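Local coordinates for Serine/threonine-protein phosphatase 2A regulatory subunit B'' subunit alpha (Homo sapiens, PDB 4I5J) that serves as a calcium-binding EF-hand regulatory subunit of protein phosphatase 2A, thought to modulate the substrate selectivity, activity and localization of the catalytic subunit, at residues S139-Q144 against W178-E183; S147-E152 against L212-E217; Y194-M199 against I265-F270. All coordinates share one frame; numbering follows the deposited sequence.

Contact 1. Residues S139-Q144 against W178-E183; sequences SRYNDQ and WFLISE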
loop_
_atom_site.group_PDB
_atom_site.type_symbol
_atom_site.label_atom_id
_atom_site.label_comp_id
_atom_site.label_asym_id
_atom_site.label_seq_id
_atom_site.Cartn_x
_atom_site.Cartn_y
_atom_site.Cartn_z
ATOM N N SER A 139 8.720 10.816 7.826
ATOM C CA SER A 139 7.917 11.911 8.364
ATOM C C SER A 139 8.008 13.182 7.529
ATOM O O SER A 139 7.154 14.054 7.627
ATOM C CB SER A 139 8.334 12.201 9.801
ATOM O OG SER A 139 7.878 11.172 10.661
ATOM N N ARG A 140 9.041 13.278 6.703
ATOM C CA ARG A 140 9.236 14.440 5.843
ATOM C C ARG A 140 8.781 14.218 4.406
ATOM O O ARG A 140 8.902 15.111 3.570
ATOM C CB ARG A 140 10.704 14.844 5.859
ATOM C CG ARG A 140 11.121 15.344 7.203
ATOM C CD ARG A 140 12.613 15.509 7.328
ATOM N NE ARG A 140 12.922 15.803 8.719
ATOM C CZ ARG A 140 13.514 14.961 9.561
ATOM N NH1 ARG A 140 13.920 13.767 9.156
ATOM N NH2 ARG A 140 13.724 15.331 10.812
ATOM N N TYR A 141 8.274 13.025 4.117
ATOM C CA TYR A 141 7.760 12.711 2.788
ATOM C C TYR A 141 6.625 13.659 2.477
ATOM O O TYR A 141 5.789 13.912 3.345
ATOM C CB TYR A 141 7.230 11.280 2.767
ATOM C CG TYR A 141 6.603 10.829 1.463
ATOM C CD1 TYR A 141 7.391 10.453 0.386
ATOM C CD2 TYR A 141 5.225 10.745 1.322
ATOM C CE1 TYR A 141 6.830 10.023 -0.798
ATOM C CE2 TYR A 141 4.652 10.321 0.140
ATOM C CZ TYR A 141 5.462 9.958 -0.918
ATOM O OH TYR A 141 4.920 9.524 -2.106
ATOM N N ASN A 142 6.596 14.185 1.254
ATOM C CA ASN A 142 5.487 15.033 0.826
ATOM C C ASN A 142 5.246 16.176 1.810
ATOM O O ASN A 142 4.105 16.430 2.216
ATOM C CB ASN A 142 4.205 14.202 0.676
ATOM C CG ASN A 142 3.750 14.077 -0.765
ATOM O OD1 ASN A 142 4.272 13.260 -1.529
ATOM N ND2 ASN A 142 2.761 14.882 -1.141
ATOM N N ASP A 143 6.336 16.825 2.215
ATOM C CA ASP A 143 6.293 17.955 3.141
ATOM C C ASP A 143 5.484 17.679 4.405
ATOM O O ASP A 143 4.540 18.414 4.715
ATOM C CB ASP A 143 5.768 19.198 2.422
ATOM C CG ASP A 143 6.664 19.621 1.271
ATOM O OD1 ASP A 143 7.901 19.640 1.455
ATOM O OD2 ASP A 143 6.134 19.919 0.180
ATOM N N GLN A 144 5.861 16.617 5.116
ATOM C CA GLN A 144 5.201 16.211 6.362
ATOM C C GLN A 144 3.701 15.978 6.228
ATOM O O GLN A 144 2.949 16.218 7.178
ATOM C CB GLN A 144 5.458 17.226 7.475
ATOM C CG GLN A 144 6.850 17.178 8.035
ATOM C CD GLN A 144 7.219 18.464 8.719
ATOM O OE1 GLN A 144 7.337 19.504 8.075
ATOM N NE2 GLN A 144 7.392 18.411 10.032
ATOM N N TRP A 178 4.678 -0.399 -0.700
ATOM C CA TRP A 178 3.326 -0.494 -0.135
ATOM C C TRP A 178 2.900 0.813 0.474
ATOM O O TRP A 178 1.767 1.255 0.280
ATOM C CB TRP A 178 3.291 -1.566 0.960
ATOM C CG TRP A 178 3.340 -2.956 0.416
ATOM C CD1 TRP A 178 4.399 -3.549 -0.212
ATOM C CD2 TRP A 178 2.296 -3.935 0.448
ATOM N NE1 TRP A 178 4.079 -4.829 -0.575
ATOM C CE2 TRP A 178 2.792 -5.095 -0.189
ATOM C CE3 TRP A 178 0.988 -3.946 0.939
ATOM C CZ2 TRP A 178 2.045 -6.255 -0.326
ATOM C CZ3 TRP A 178 0.229 -5.111 0.786
ATOM C CH2 TRP A 178 0.768 -6.248 0.160
ATOM N N PHE A 179 3.798 1.425 1.245
ATOM C CA PHE A 179 3.540 2.754 1.764
ATOM C C PHE A 179 3.223 3.736 0.639
ATOM O O PHE A 179 2.171 4.376 0.652
ATOM C CB PHE A 179 4.729 3.302 2.565
ATOM C CG PHE A 179 4.607 4.766 2.854
ATOM C CD1 PHE A 179 3.789 5.210 3.883
ATOM C CD2 PHE A 179 5.270 5.707 2.068
ATOM C CE1 PHE A 179 3.641 6.564 4.139
ATOM C CE2 PHE A 179 5.132 7.071 2.318
ATOM C CZ PHE A 179 4.319 7.502 3.352
ATOM N N LEU A 180 4.130 3.868 -0.330
ATOM C CA LEU A 180 3.944 4.873 -1.381
ATOM C C LEU A 180 2.601 4.707 -2.101
ATOM O O LEU A 180 1.864 5.687 -2.255
ATOM C CB LEU A 180 5.103 4.859 -2.384
ATOM C CG LEU A 180 5.131 5.960 -3.453
ATOM C CD1 LEU A 180 6.506 6.048 -4.117
ATOM C CD2 LEU A 180 4.138 5.703 -4.558
ATOM N N ILE A 181 2.301 3.486 -2.554
ATOM C CA ILE A 181 1.056 3.235 -3.279
ATOM C C ILE A 181 -0.161 3.590 -2.424
ATOM O O ILE A 181 -1.144 4.165 -2.909
ATOM C CB ILE A 181 0.979 1.779 -3.771
ATOM C CG1 ILE A 181 2.125 1.511 -4.755
ATOM C CG2 ILE A 181 -0.372 1.505 -4.442
ATOM C CD1 ILE A 181 2.227 0.068 -5.208
ATOM N N SER A 182 -0.073 3.284 -1.131
ATOM C CA SER A 182 -1.199 3.487 -0.231
ATOM C C SER A 182 -1.373 4.953 0.121
ATOM O O SER A 182 -2.490 5.412 0.373
ATOM C CB SER A 182 -0.999 2.650 1.032
ATOM O OG SER A 182 -1.010 1.272 0.677
ATOM N N GLU A 183 -0.263 5.689 0.153
ATOM C CA GLU A 183 -0.322 7.095 0.512
ATOM C C GLU A 183 -0.912 7.906 -0.645
ATOM O O GLU A 183 -1.695 8.837 -0.443
ATOM C CB GLU A 183 1.065 7.600 0.914
ATOM C CG GLU A 183 1.055 8.908 1.700
ATOM C CD GLU A 183 1.214 10.106 0.798
ATOM O OE1 GLU A 183 1.166 11.246 1.309
ATOM O OE2 GLU A 183 1.398 9.906 -0.425
#

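Contact 2. Residues S147-E152 against L212-E217; sequences SSRIIE and LEYFYE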
loop_
_atom_site.group_PDB
_atom_site.type_symbol
_atom_site.label_atom_id
_atom_site.label_comp_id
_atom_site.label_asym_id
_atom_site.label_seq_id
_atom_site.Cartn_x
_atom_site.Cartn_y
_atom_site.Cartn_z
ATOM N N SER A 147 1.096 12.465 9.712
ATOM C CA SER A 147 1.337 12.794 11.116
ATOM C C SER A 147 2.363 11.871 11.749
ATOM O O SER A 147 2.484 10.707 11.353
ATOM C CB SER A 147 0.022 12.719 11.908
ATOM O OG SER A 147 -0.366 11.376 12.169
ATOM N N SER A 148 3.080 12.358 12.757
ATOM C CA SER A 148 4.067 11.515 13.421
ATOM C C SER A 148 3.438 10.274 14.059
ATOM O O SER A 148 4.115 9.254 14.266
ATOM C CB SER A 148 4.823 12.295 14.485
ATOM O OG SER A 148 4.112 12.283 15.707
ATOM N N ARG A 149 2.156 10.365 14.402
ATOM C CA ARG A 149 1.499 9.243 15.047
ATOM C C ARG A 149 1.142 8.134 14.050
ATOM O O ARG A 149 1.313 6.954 14.346
ATOM C CB ARG A 149 0.286 9.699 15.863
ATOM C CG ARG A 149 0.697 10.210 17.243
ATOM C CD ARG A 149 -0.436 10.940 18.001
ATOM N NE ARG A 149 0.075 11.432 19.283
ATOM C CZ ARG A 149 -0.649 12.045 20.213
ATOM N NH1 ARG A 149 -1.942 12.256 20.031
ATOM N NH2 ARG A 149 -0.071 12.438 21.336
ATOM N N ILE A 150 0.661 8.508 12.874
ATOM C CA ILE A 150 0.430 7.503 11.845
ATOM C C ILE A 150 1.774 6.888 11.377
ATOM O O ILE A 150 1.866 5.683 11.192
ATOM C CB ILE A 150 -0.420 8.063 10.670
ATOM C CG1 ILE A 150 -1.225 6.941 10.019
ATOM C CG2 ILE A 150 0.442 8.887 9.683
ATOM C CD1 ILE A 150 -2.336 6.361 10.948
ATOM N N ILE A 151 2.822 7.697 11.271
ATOM C CA ILE A 151 4.128 7.189 10.827
ATOM C C ILE A 151 4.686 6.197 11.848
ATOM O O ILE A 151 5.181 5.129 11.492
ATOM C CB ILE A 151 5.147 8.334 10.584
ATOM C CG1 ILE A 151 4.677 9.266 9.455
ATOM C CG2 ILE A 151 6.535 7.777 10.297
ATOM C CD1 ILE A 151 4.534 8.623 8.107
ATOM N N GLU A 152 4.570 6.543 13.123
ATOM C CA GLU A 152 4.941 5.638 14.203
ATOM C C GLU A 152 4.172 4.325 14.076
ATOM O O GLU A 152 4.726 3.242 14.287
ATOM C CB GLU A 152 4.686 6.307 15.563
ATOM C CG GLU A 152 5.073 5.487 16.776
ATOM C CD GLU A 152 4.987 6.301 18.067
ATOM O OE1 GLU A 152 4.687 7.517 17.995
ATOM O OE2 GLU A 152 5.217 5.727 19.155
ATOM N N LEU A 212 -9.513 7.023 17.476
ATOM C CA LEU A 212 -9.741 8.231 16.699
ATOM C C LEU A 212 -9.187 9.504 17.384
ATOM O O LEU A 212 -8.539 10.341 16.731
ATOM C CB LEU A 212 -11.226 8.398 16.367
ATOM C CG LEU A 212 -11.844 7.313 15.476
ATOM C CD1 LEU A 212 -13.246 7.690 15.021
ATOM C CD2 LEU A 212 -10.989 7.046 14.288
ATOM N N GLU A 213 -9.427 9.654 18.686
ATOM C CA GLU A 213 -9.011 10.883 19.366
ATOM C C GLU A 213 -7.502 11.008 19.406
ATOM O O GLU A 213 -6.946 12.095 19.251
ATOM C CB GLU A 213 -9.550 10.970 20.800
ATOM C CG GLU A 213 -9.311 12.365 21.410
ATOM C CD GLU A 213 -9.549 12.407 22.900
ATOM O OE1 GLU A 213 -9.781 11.332 23.503
ATOM O OE2 GLU A 213 -9.498 13.514 23.467
ATOM N N TYR A 214 -6.848 9.874 19.606
ATOM C CA TYR A 214 -5.412 9.822 19.699
ATOM C C TYR A 214 -4.772 10.446 18.450
ATOM O O TYR A 214 -3.877 11.288 18.560
ATOM C CB TYR A 214 -4.990 8.372 19.841
ATOM C CG TYR A 214 -3.505 8.136 19.664
ATOM C CD1 TYR A 214 -2.610 8.434 20.685
ATOM C CD2 TYR A 214 -3.007 7.583 18.493
ATOM C CE1 TYR A 214 -1.273 8.203 20.541
ATOM C CE2 TYR A 214 -1.659 7.346 18.336
ATOM C CZ TYR A 214 -0.795 7.667 19.359
ATOM O OH TYR A 214 0.552 7.432 19.218
ATOM N N PHE A 215 -5.249 10.059 17.269
ATOM C CA PHE A 215 -4.730 10.658 16.040
ATOM C C PHE A 215 -5.181 12.091 15.907
ATOM O O PHE A 215 -4.401 12.959 15.495
ATOM C CB PHE A 215 -5.148 9.851 14.805
ATOM C CG PHE A 215 -4.595 8.478 14.800
ATOM C CD1 PHE A 215 -3.258 8.262 14.510
ATOM C CD2 PHE A 215 -5.395 7.396 15.110
ATOM C CE1 PHE A 215 -2.732 6.988 14.539
ATOM C CE2 PHE A 215 -4.874 6.118 15.133
ATOM C CZ PHE A 215 -3.551 5.910 14.859
ATOM N N TYR A 216 -6.437 12.354 16.245
ATOM C CA TYR A 216 -6.972 13.705 16.041
ATOM C C TYR A 216 -6.325 14.736 16.970
ATOM O O TYR A 216 -6.182 15.900 16.612
ATOM C CB TYR A 216 -8.500 13.747 16.116
ATOM C CG TYR A 216 -9.069 15.122 15.785
ATOM C CD1 TYR A 216 -8.928 15.674 14.516
ATOM C CD2 TYR A 216 -9.713 15.878 16.748
ATOM C CE1 TYR A 216 -9.433 16.938 14.219
ATOM C CE2 TYR A 216 -10.225 17.139 16.458
ATOM C CZ TYR A 216 -10.079 17.663 15.198
ATOM O OH TYR A 216 -10.587 18.918 14.919
ATOM N N GLU A 217 -5.907 14.291 18.148
ATOM C CA GLU A 217 -5.305 15.174 19.139
ATOM C C GLU A 217 -3.911 15.652 18.726
ATOM O O GLU A 217 -3.475 16.717 19.148
ATOM C CB GLU A 217 -5.277 14.469 20.506
ATOM C CG GLU A 217 -5.294 15.400 21.735
ATOM C CD GLU A 217 -3.938 15.419 22.418
ATOM O OE1 GLU A 217 -3.099 14.528 22.100
ATOM O OE2 GLU A 217 -3.712 16.320 23.254
HETATM O O HOH W 1 -2.659 11.997 13.560
HETATM O O HOH W 2 1.422 5.994 16.909
#

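Contact 3. Residues Y194-M199 against I265-F270; sequences YWFRCM and IFYDTF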
loop_
_atom_site.group_PDB
_atom_site.type_symbol
_atom_site.label_atom_id
_atom_site.label_comp_id
_atom_site.label_asym_id
_atom_site.label_seq_id
_atom_site.Cartn_x
_atom_site.Cartn_y
_atom_site.Cartn_z
ATOM N N TYR A 194 -4.611 -0.969 4.687
ATOM C CA TYR A 194 -3.300 -0.527 5.153
ATOM C C TYR A 194 -3.468 0.588 6.196
ATOM O O TYR A 194 -2.890 0.516 7.285
ATOM C CB TYR A 194 -2.476 -0.050 3.949
ATOM C CG TYR A 194 -1.046 0.372 4.216
ATOM C CD1 TYR A 194 0.009 -0.481 3.932
ATOM C CD2 TYR A 194 -0.751 1.638 4.708
ATOM C CE1 TYR A 194 1.322 -0.097 4.139
ATOM C CE2 TYR A 194 0.568 2.040 4.919
ATOM C CZ TYR A 194 1.597 1.157 4.637
ATOM O OH TYR A 194 2.913 1.520 4.846
ATOM N N TRP A 195 -4.261 1.610 5.879
ATOM C CA TRP A 195 -4.465 2.706 6.833
ATOM C C TRP A 195 -5.333 2.280 8.002
ATOM O O TRP A 195 -5.175 2.786 9.113
ATOM C CB TRP A 195 -5.024 3.954 6.157
ATOM C CG TRP A 195 -4.084 4.431 5.129
ATOM C CD1 TRP A 195 -4.282 4.444 3.780
ATOM C CD2 TRP A 195 -2.745 4.893 5.346
ATOM N NE1 TRP A 195 -3.152 4.901 3.146
ATOM C CE2 TRP A 195 -2.196 5.186 4.084
ATOM C CE3 TRP A 195 -1.963 5.092 6.487
ATOM C CZ2 TRP A 195 -0.898 5.690 3.929
ATOM C CZ3 TRP A 195 -0.673 5.581 6.340
ATOM C CH2 TRP A 195 -0.154 5.877 5.068
ATOM N N PHE A 196 -6.230 1.327 7.764
ATOM C CA PHE A 196 -7.045 0.805 8.856
ATOM C C PHE A 196 -6.157 0.104 9.878
ATOM O O PHE A 196 -6.313 0.317 11.070
ATOM C CB PHE A 196 -8.112 -0.155 8.352
ATOM C CG PHE A 196 -9.033 -0.635 9.434
ATOM C CD1 PHE A 196 -10.238 0.018 9.672
ATOM C CD2 PHE A 196 -8.691 -1.725 10.228
ATOM C CE1 PHE A 196 -11.092 -0.406 10.677
ATOM C CE2 PHE A 196 -9.535 -2.149 11.253
ATOM C CZ PHE A 196 -10.735 -1.498 11.476
ATOM N N ARG A 197 -5.226 -0.735 9.420
ATOM C CA ARG A 197 -4.329 -1.426 10.345
ATOM C C ARG A 197 -3.461 -0.431 11.119
ATOM O O ARG A 197 -3.065 -0.686 12.266
ATOM C CB ARG A 197 -3.402 -2.353 9.558
ATOM C CG ARG A 197 -4.007 -3.675 9.201
ATOM C CD ARG A 197 -3.280 -4.308 8.020
ATOM N NE ARG A 197 -3.794 -5.651 7.810
ATOM C CZ ARG A 197 -3.102 -6.753 8.062
ATOM N NH1 ARG A 197 -1.846 -6.667 8.502
ATOM N NH2 ARG A 197 -3.660 -7.936 7.843
ATOM N N CYS A 198 -3.114 0.689 10.478
ATOM C CA CYS A 198 -2.322 1.697 11.192
ATOM C C CYS A 198 -3.165 2.399 12.256
ATOM O O CYS A 198 -2.679 2.668 13.351
ATOM C CB CYS A 198 -1.745 2.737 10.238
ATOM S SG CYS A 198 -0.483 2.084 9.167
ATOM N N MET A 199 -4.423 2.690 11.933
ATOM C CA MET A 199 -5.317 3.352 12.890
ATOM C C MET A 199 -5.823 2.425 13.982
ATOM O O MET A 199 -6.146 2.878 15.086
ATOM C CB MET A 199 -6.502 4.010 12.185
ATOM C CG MET A 199 -6.085 5.211 11.333
ATOM S SD MET A 199 -7.498 6.224 10.835
ATOM C CE MET A 199 -7.966 6.870 12.459
ATOM N N ILE A 265 -11.304 10.322 2.794
ATOM C CA ILE A 265 -11.607 11.558 3.498
ATOM C C ILE A 265 -11.441 11.369 4.996
ATOM O O ILE A 265 -10.784 12.176 5.661
ATOM C CB ILE A 265 -13.018 12.037 3.183
ATOM C CG1 ILE A 265 -13.095 12.450 1.711
ATOM C CG2 ILE A 265 -13.386 13.197 4.067
ATOM C CD1 ILE A 265 -14.452 12.994 1.316
ATOM N N PHE A 266 -12.046 10.302 5.511
ATOM C CA PHE A 266 -11.883 9.868 6.901
ATOM C C PHE A 266 -10.396 9.848 7.275
ATOM O O PHE A 266 -9.952 10.542 8.192
ATOM C CB PHE A 266 -12.487 8.464 7.035
ATOM C CG PHE A 266 -12.463 7.894 8.438
ATOM C CD1 PHE A 266 -13.438 8.231 9.359
ATOM C CD2 PHE A 266 -11.497 6.981 8.810
ATOM C CE1 PHE A 266 -13.432 7.689 10.631
ATOM C CE2 PHE A 266 -11.489 6.437 10.085
ATOM C CZ PHE A 266 -12.449 6.788 10.989
ATOM N N TYR A 267 -9.610 9.104 6.508
ATOM C CA TYR A 267 -8.171 9.000 6.761
ATOM C C TYR A 267 -7.405 10.342 6.770
ATOM O O TYR A 267 -6.611 10.613 7.679
ATOM C CB TYR A 267 -7.537 8.005 5.771
ATOM C CG TYR A 267 -7.969 6.561 5.999
ATOM C CD1 TYR A 267 -8.157 5.695 4.934
ATOM C CD2 TYR A 267 -8.168 6.065 7.285
ATOM C CE1 TYR A 267 -8.534 4.390 5.132
ATOM C CE2 TYR A 267 -8.551 4.748 7.497
ATOM C CZ TYR A 267 -8.739 3.918 6.418
ATOM O OH TYR A 267 -9.110 2.602 6.607
ATOM N N ASP A 268 -7.625 11.177 5.765
ATOM C CA ASP A 268 -6.989 12.498 5.723
ATOM C C ASP A 268 -7.321 13.314 6.962
ATOM O O ASP A 268 -6.463 13.972 7.549
ATOM C CB ASP A 268 -7.427 13.270 4.471
ATOM C CG ASP A 268 -6.893 12.656 3.191
ATOM O OD1 ASP A 268 -5.847 11.958 3.239
ATOM O OD2 ASP A 268 -7.523 12.874 2.134
ATOM N N THR A 269 -8.586 13.256 7.350
ATOM C CA THR A 269 -9.086 14.000 8.482
ATOM C C THR A 269 -8.299 13.643 9.740
ATOM O O THR A 269 -8.048 14.502 10.567
ATOM C CB THR A 269 -10.581 13.698 8.668
ATOM O OG1 THR A 269 -11.297 14.126 7.502
ATOM C CG2 THR A 269 -11.143 14.390 9.886
ATOM N N PHE A 270 -7.878 12.385 9.870
ATOM C CA PHE A 270 -7.138 11.947 11.066
ATOM C C PHE A 270 -5.620 11.980 11.013
ATOM O O PHE A 270 -4.966 11.943 12.068
ATOM C CB PHE A 270 -7.606 10.567 11.534
ATOM C CG PHE A 270 -8.986 10.583 12.115
ATOM C CD1 PHE A 270 -10.062 10.056 11.416
ATOM C CD2 PHE A 270 -9.215 11.183 13.347
ATOM C CE1 PHE A 270 -11.335 10.101 11.949
ATOM C CE2 PHE A 270 -10.483 11.247 13.880
ATOM C CZ PHE A 270 -11.548 10.700 13.186
#

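Contact 1. Residues S139-Q144 against W178-E183
The ring of Tyr-141 receives Phe-179 on one face and the carboxylate of Glu-183 at its edge. Phe-179 comes in edge first, its CE2 lying 3.8 Å from Tyr-141 CD2 and displaced toward the rim, so the pair is a T-shaped (edge-to-face) stack with planes at 75° and ring centroids 5.3 Å apart. Within the EF-hand domain pair, this joins the loop after helix 135-138 to helix 173-184. Phe-179 and Glu-183 are four residues apart, one helical turn, and therefore present their side chains on the same side of the helix; CB of Glu-183 also lies over a face of the Phe-179 ring. The carboxylate of Glu-183 stands almost perpendicular to the tyrosine ring (85°) and puts OE2 3.3 Å from Tyr-141 CE2. A bend at chi2 turns the carboxylate toward that edge. The partly positive rim of the ring would offer a carboxylate only weak compensation, so burial of OE1 without a polar partner in the model may raise the pKa of Glu-183. Tyr-141 suits the loop because its long, flat side chain spans the gap to the helix, whose nearest CA, that of Leu-180, is 9.7 Å from the CA of Tyr-141. With CG anti to the backbone N (chi1 177°), the ring extends between the two segments, and Lys-121 and Leu-125 of helix 112-125 pack against it as well. At the far end of the ring, the branched carbon CG of Leu-180 meets Tyr-141 OH at 3.8 Å.

Contact 2. Residues S147-E152 against L212-E217
Arg-149 crosses from helix 148-154 to helix 209-226 along the face of Tyr-214. Its CB starts near Tyr-214 CE2 and Phe-215 CD1, and CG comes 3.4 Å from Tyr-214 OH. CD then sits over the phenol ring in a CH-pi contact, 3.8 Å from the Tyr-214 centroid. NE passes above Tyr-214 CE1, and the guanidinium lies flat on the ring, planes 6° apart, in an off-centre cation-pi stack. This path needs the chain extended from CG to NE, with chi2 168° and chi3 -178°. At the tip, NH1 donates to the backbone O of Tyr-214 at 2.6 Å, in the carbonyl plane and near the plane of the guanidinium. The same nitrogen makes a longer salt bridge of 3.3 Å to Glu-217 OE1, approached almost in line with the C-O bond of the carboxylate. Arginine suits the place because one side chain offers methylenes to an aromatic face and N-H groups beyond its rim. Deeper in, Ile-150 CD1 packs 3.7 Å from Phe-215 CE1, where a terminal methyl meets an aromatic carbon on the buried side of this helix-helix contact in the EF-hand pair. Ser-147 is the N-cap of its helix, its OG accepting from Ile-150 N, and one water links that OG to Phe-215 O. A second water joins Arg-149 O to Tyr-214 OH. Glu-221 brings another carboxylate close to Glu-217 OE1, so the cation of Arg-149 probably eases the repulsion between them, while stacking and two bonds from NH1 limit rotation of its guanidinium.

Contact 3. Residues Y194-M199 against I265-F270
With CG anti to the carbonyl carbon (chi1 -68°), Tyr-267 carries its phenol across to CB of Trp-195, whose own chi1, in the same well, swings the indole away and leaves CB facing the ring. That methylene stands over the centre of the Tyr-267 ring in a CH-pi contact, 3.6 Å from the centroid and 6° off the normal. The indole itself is only oblique to the phenol, and its NE1 hydrogen-bonds to Ser-182 O instead. Tyr-267 OH ends 3.4 Å from Phe-196 CB and makes a weak hydrogen bond to Ile-192 O, a use for the one polar atom of an otherwise apolar ring. Helix 189-199 is the entering helix of the calcium-binding EF-hand, whose metal-bound loop begins at Asp-200; helix 263-271 packs beside it with the local axes 11.2 Å apart and crossing at 40°. Phe-196 also touches the loop. One turn on from Trp-195, Met-199 inserts its flexible thioether among three rings. Its SD meets the edge of Tyr-267, 3.6 Å from CD2, and makes a second, oblique Met-aromatic contact with Phe-266. A bend at chi3 carries the methyl aside, CE lying 3.8 Å from Phe-270 CB.

How the contacts relate
From the N terminus, residues 139-144 come first and contact 1 closes back on them at 178-183, on helix 173-184. Contact 2 opens within that loop, at 147-152, but closes beyond it at 212-217, so the two cross. Contact 3 opens at 194-199, after contact 1 has closed, and ends at 265-270, crossing contact 2 in turn. Contacts 1 and 3, though in series, touch where consecutive helices 173-184 and 189-199 meet, through Ser-182 and Trp-195. Contact 2 adjoins contact 3 where Leu-212 and Phe-215 reach Met-199 and Phe-270. The ties are loop 139-144 to helix 173-184, helix 148-154 to 209-226, and helix 189-199 to 263-271; helices 189-199 and 209-226 flank the calcium loop.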